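Local coordinates for protein sucrose 6(F)-phosphate phosphorylase (Thermoanaerobacterium thermosaccharolyticum DSM 571, PDB 6S9V) that belongs to the alpha-amylase family of TIM-barrel enzymes, with a closed eight-stranded parallel barrel followed by a C-terminal antiparallel sheet, at residues Gly320-Thr324 against Lys325-Glu329; Arg436-Lys439 against Leu440-Phe443. One frame throughout, in Å; residues are numbered along the deposited sequence.

Contact 1 (Gly320-Thr324 against Lys325-Glu329); sequences GLIDT and KKAKE. With SO4 (sulfate ion), chain F.
Ile322 lays the end of its longer branch over the methyl of Ala327, CD1 standing 3.6 Å from Ala327 CB. CG1 lies between the backbone N and the carbonyl carbon (chi1 61°) and the chain then runs on extended, which carries CD1 forward to the first turn of the helix. Ile322 rests in turn on Phe277 of helix 275-285, and Phe355 packs on the buried Ala327. One residue further on, Asp323 turns its carboxylate back to the helix that follows. Its OD1 accepts from Lys326 N at 2.9 Å, on the syn side of the carboxylate and 29° out of its plane. This is an N-cap: Asp323 precedes helix 324-336, which lies between the seventh and eighth strands of the TIM-type barrel, and satisfies an amide that has no carbonyl one turn earlier in the helix. Its negative charge, placed at the positive end of the helix dipole, would be favourable there. The carboxylate also lies alongside the start of the Lys326 side chain, Asp323 OD1 3.2 Å from Lys326 CG, although the ammonium group is too distant for a salt bridge. The backbone takes up the regular pattern at once. Asp323 O receives Ala327 N at 3.0 Å in a nearly straight bond (173° at the hydrogen), and Thr324 O receives Lys328 N at 2.7 Å. On the exposed side, Lys325 bends at its last torsion, and its NZ donates to O1 of a sulfate ion at 2.7 Å.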
loop_
_atom_site.group_PDB
_atom_site.type_symbol
_atom_site.label_atom_id
_atom_site.label_comp_id
_atom_site.label_asym_id
_atom_site.label_seq_id
_atom_site.Cartn_x
_atom_site.Cartn_y
_atom_site.Cartn_z
ATOM N N GLY A 320 -18.181 4.547 9.276
ATOM C CA GLY A 320 -19.512 4.438 8.729
ATOM C C GLY A 320 -19.872 3.071 8.195
ATOM O O GLY A 320 -21.011 2.883 7.745
ATOM N N LEU A 321 -18.934 2.119 8.209
ATOM C CA LEU A 321 -19.174 0.765 7.742
ATOM C C LEU A 321 -19.219 -0.260 8.864
ATOM O O LEU A 321 -19.787 -1.335 8.671
ATOM C CB LEU A 321 -18.083 0.336 6.748
ATOM C CG LEU A 321 -17.864 1.300 5.580
ATOM C CD1 LEU A 321 -16.760 0.768 4.684
ATOM C CD2 LEU A 321 -19.140 1.523 4.817
ATOM N N ILE A 322 -18.648 0.053 10.026
ATOM C CA ILE A 322 -18.705 -0.825 11.185
ATOM C C ILE A 322 -18.854 0.062 12.408
ATOM O O ILE A 322 -18.361 1.194 12.436
ATOM C CB ILE A 322 -17.438 -1.695 11.336
ATOM C CG1 ILE A 322 -16.211 -0.800 11.513
ATOM C CG2 ILE A 322 -17.270 -2.578 10.129
ATOM C CD1 ILE A 322 -14.896 -1.534 11.588
ATOM N N ASP A 323 -19.543 -0.449 13.418
ATOM C CA ASP A 323 -19.665 0.292 14.663
ATOM C C ASP A 323 -18.466 -0.010 15.566
ATOM O O ASP A 323 -17.663 -0.914 15.311
ATOM C CB ASP A 323 -20.994 -0.015 15.356
ATOM C CG ASP A 323 -21.112 -1.453 15.822
ATOM O OD1 ASP A 323 -20.129 -2.214 15.730
ATOM O OD2 ASP A 323 -22.214 -1.814 16.290
ATOM N N THR A 324 -18.323 0.801 16.613
ATOM C CA THR A 324 -17.180 0.658 17.510
ATOM C C THR A 324 -17.145 -0.724 18.152
ATOM O O THR A 324 -16.064 -1.306 18.326
ATOM C CB THR A 324 -17.220 1.755 18.575
ATOM O OG1 THR A 324 -17.112 3.036 17.934
ATOM C CG2 THR A 324 -16.083 1.590 19.568
ATOM N N LYS A 325 -18.307 -1.260 18.531
ATOM C CA LYS A 325 -18.344 -2.587 19.138
ATOM C C LYS A 325 -17.626 -3.620 18.278
ATOM O O LYS A 325 -16.811 -4.402 18.777
ATOM C CB LYS A 325 -19.785 -3.026 19.391
ATOM C CG LYS A 325 -20.445 -2.325 20.543
ATOM C CD LYS A 325 -21.917 -2.701 20.645
ATOM C CE LYS A 325 -22.602 -1.870 21.691
ATOM N NZ LYS A 325 -22.145 -2.259 23.059
ATOM N N LYS A 326 -17.955 -3.672 16.987
ATOM C CA LYS A 326 -17.378 -4.695 16.117
ATOM C C LYS A 326 -15.946 -4.358 15.727
ATOM O O LYS A 326 -15.107 -5.262 15.599
ATOM C CB LYS A 326 -18.268 -4.901 14.892
ATOM C CG LYS A 326 -19.681 -5.345 15.276
ATOM C CD LYS A 326 -19.669 -6.760 15.851
ATOM C CE LYS A 326 -20.935 -7.076 16.627
ATOM N NZ LYS A 326 -20.891 -8.461 17.177
ATOM N N ALA A 327 -15.638 -3.075 15.528
ATOM C CA ALA A 327 -14.247 -2.688 15.319
ATOM C C ALA A 327 -13.397 -3.120 16.512
ATOM O O ALA A 327 -12.336 -3.737 16.353
ATOM C CB ALA A 327 -14.143 -1.178 15.112
ATOM N N LYS A 328 -13.864 -2.819 17.719
ATOM C CA LYS A 328 -13.102 -3.180 18.906
ATOM C C LYS A 328 -13.022 -4.693 19.091
ATOM O O LYS A 328 -11.992 -5.204 19.550
ATOM C CB LYS A 328 -13.725 -2.522 20.137
ATOM C CG LYS A 328 -12.797 -2.484 21.331
ATOM C CD LYS A 328 -13.396 -1.722 22.496
ATOM C CE LYS A 328 -12.462 -1.752 23.696
ATOM N NZ LYS A 328 -13.201 -1.937 24.976
ATOM N N GLU A 329 -14.080 -5.427 18.734
ATOM C CA GLU A 329 -14.027 -6.883 18.818
ATOM C C GLU A 329 -12.837 -7.425 18.033
ATOM O O GLU A 329 -12.027 -8.194 18.562
ATOM C CB GLU A 329 -15.329 -7.502 18.297
ATOM C CG GLU A 329 -15.371 -9.036 18.415
ATOM C CD GLU A 329 -15.895 -9.745 17.166
ATOM O OE1 GLU A 329 -16.128 -9.086 16.127
ATOM O OE2 GLU A 329 -16.076 -10.979 17.224
HETATM S S SO4 F . -18.688 -2.741 24.776
HETATM O O1 SO4 F . -19.828 -1.891 24.448
HETATM O O2 SO4 F . -19.165 -4.074 25.132
HETATM O O3 SO4 F . -17.949 -2.156 25.892
HETATM O O4 SO4 F . -17.814 -2.831 23.608
#

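Contact 2 (Arg436-Lys439 against Leu440-Phe443); sequences RLLK and LIRF
Four successive backbone bonds step along the helix, from Leu440 N to Arg436 O through to Phe443 N on Lys439 O, each linking residues four apart. This is regular alpha-helix, the middle of helix 432-446, whose buried side meets helix 372-384 and the last strand of the five-stranded antiparallel sheet. Leu437 and Ile441, one turn apart, pack obliquely on that side: Leu437 CG lies 3.9 Å from Ile441 CD1. Leu437 CG is anti to its N (chi1 178°), which brings CG and the CD1 methyl against Ile441. Ile441 and Leu440 both touch Phe383, and Leu440 also reaches Tyr500. Leu438 approaches Ile441 more loosely, Leu438 CD2 to Ile441 CD1 at 4.4 Å, and rests on Phe45 and Val48. The two guanidinium groups find their partners outside the segment: Arg436 makes salt bridges to Asp373 and to the terminal carboxylate of Val502, and Arg442 makes one to Asp47. The Phe443 ring meets Tyr490 edge-to-face. Back on the helix, Ile441 CG1 presses against the carbonyl of the preceding turn, 3.2 Å from Leu437 O, the same oxygen that accepts from Ile441 N at 2.8 Å.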
loop_
_atom_site.group_PDB
_atom_site.type_symbol
_atom_site.label_atom_id
_atom_site.label_comp_id
_atom_site.label_asym_id
_atom_site.label_seq_id
_atom_site.Cartn_x
_atom_site.Cartn_y
_atom_site.Cartn_z
ATOM N N ARG A 436 0.444 -24.738 -0.167
ATOM C CA ARG A 436 -0.969 -24.579 -0.513
ATOM C C ARG A 436 -1.244 -23.201 -1.094
ATOM O O ARG A 436 -2.013 -23.067 -2.053
ATOM C CB ARG A 436 -1.855 -24.806 0.709
ATOM C CG ARG A 436 -1.879 -26.229 1.206
ATOM C CD ARG A 436 -2.597 -26.299 2.542
ATOM N NE ARG A 436 -4.015 -25.981 2.417
ATOM C CZ ARG A 436 -4.829 -25.762 3.447
ATOM N NH1 ARG A 436 -4.362 -25.814 4.692
ATOM N NH2 ARG A 436 -6.111 -25.494 3.234
ATOM N N LEU A 437 -0.646 -22.159 -0.509
ATOM C CA LEU A 437 -0.855 -20.806 -1.010
ATOM C C LEU A 437 -0.272 -20.633 -2.409
ATOM O O LEU A 437 -0.877 -19.965 -3.260
ATOM C CB LEU A 437 -0.239 -19.793 -0.049
ATOM C CG LEU A 437 -0.325 -18.316 -0.441
ATOM C CD1 LEU A 437 -1.751 -17.905 -0.806
ATOM C CD2 LEU A 437 0.223 -17.448 0.706
ATOM N N LEU A 438 0.901 -21.213 -2.665
ATOM C CA LEU A 438 1.502 -21.091 -3.987
ATOM C C LEU A 438 0.633 -21.761 -5.047
ATOM O O LEU A 438 0.496 -21.246 -6.163
ATOM C CB LEU A 438 2.912 -21.686 -3.976
ATOM C CG LEU A 438 3.933 -20.927 -3.110
ATOM C CD1 LEU A 438 5.289 -21.605 -3.132
ATOM C CD2 LEU A 438 4.070 -19.481 -3.566
ATOM N N LYS A 439 0.040 -22.916 -4.719
ATOM C CA LYS A 439 -0.855 -23.589 -5.658
ATOM C C LYS A 439 -2.088 -22.736 -5.944
ATOM O O LYS A 439 -2.534 -22.628 -7.100
ATOM C CB LYS A 439 -1.255 -24.961 -5.105
ATOM C CG LYS A 439 -2.041 -25.808 -6.090
ATOM C CD LYS A 439 -2.307 -27.211 -5.560
ATOM C CE LYS A 439 -3.206 -27.991 -6.513
ATOM N NZ LYS A 439 -3.499 -29.370 -6.010
ATOM N N LEU A 440 -2.651 -22.124 -4.901
ATOM C CA LEU A 440 -3.798 -21.243 -5.078
ATOM C C LEU A 440 -3.430 -20.039 -5.932
ATOM O O LEU A 440 -4.199 -19.636 -6.813
ATOM C CB LEU A 440 -4.323 -20.777 -3.719
ATOM C CG LEU A 440 -5.495 -19.791 -3.740
ATOM C CD1 LEU A 440 -6.732 -20.451 -4.354
ATOM C CD2 LEU A 440 -5.786 -19.264 -2.347
ATOM N N ILE A 441 -2.261 -19.442 -5.679
ATOM C CA ILE A 441 -1.828 -18.298 -6.477
ATOM C C ILE A 441 -1.736 -18.684 -7.946
ATOM O O ILE A 441 -2.240 -17.975 -8.831
ATOM C CB ILE A 441 -0.488 -17.751 -5.951
ATOM C CG1 ILE A 441 -0.692 -17.030 -4.619
ATOM C CG2 ILE A 441 0.122 -16.819 -6.971
ATOM C CD1 ILE A 441 0.613 -16.703 -3.894
ATOM N N ARG A 442 -1.072 -19.805 -8.234
ATOM C CA ARG A 442 -0.918 -20.208 -9.626
ATOM C C ARG A 442 -2.263 -20.526 -10.268
ATOM O O ARG A 442 -2.460 -20.250 -11.460
ATOM C CB ARG A 442 0.050 -21.384 -9.749
ATOM C CG ARG A 442 1.484 -20.975 -9.400
ATOM C CD ARG A 442 2.501 -21.768 -10.207
ATOM N NE ARG A 442 2.719 -23.106 -9.700
ATOM C CZ ARG A 442 3.345 -24.072 -10.364
ATOM N NH1 ARG A 442 3.828 -23.870 -11.591
ATOM N NH2 ARG A 442 3.487 -25.252 -9.784
ATOM N N PHE A 443 -3.204 -21.091 -9.509
ATOM C CA PHE A 443 -4.547 -21.258 -10.049
ATOM C C PHE A 443 -5.153 -19.911 -10.429
ATOM O O PHE A 443 -5.740 -19.764 -11.511
ATOM C CB PHE A 443 -5.463 -21.971 -9.058
ATOM C CG PHE A 443 -6.839 -22.238 -9.615
ATOM C CD1 PHE A 443 -7.065 -23.332 -10.435
ATOM C CD2 PHE A 443 -7.888 -21.374 -9.349
ATOM C CE1 PHE A 443 -8.330 -23.574 -10.979
ATOM C CE2 PHE A 443 -9.156 -21.616 -9.874
ATOM C CZ PHE A 443 -9.372 -22.717 -10.686
#

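Overall arrangement
Contact 1 comes first along the chain and contact 2 follows, with no overlap between them; their centres lie 32 Å apart and their nearest atoms about 22 Å, so they do not touch. Their centres lie about 23 and 22 Å, respectively, from the centre of the chain. Contact 1 starts helix 324-336, between barrel strands 302-304 and 388-392, and is largely at the surface beside helix 275-285. Contact 2 lies after the last barrel strand, on helix 432-446, which leads into the five-stranded antiparallel sheet. One thus belongs to the excursion between the last two barrel strands, the other to the join between barrel and C-terminal sheet.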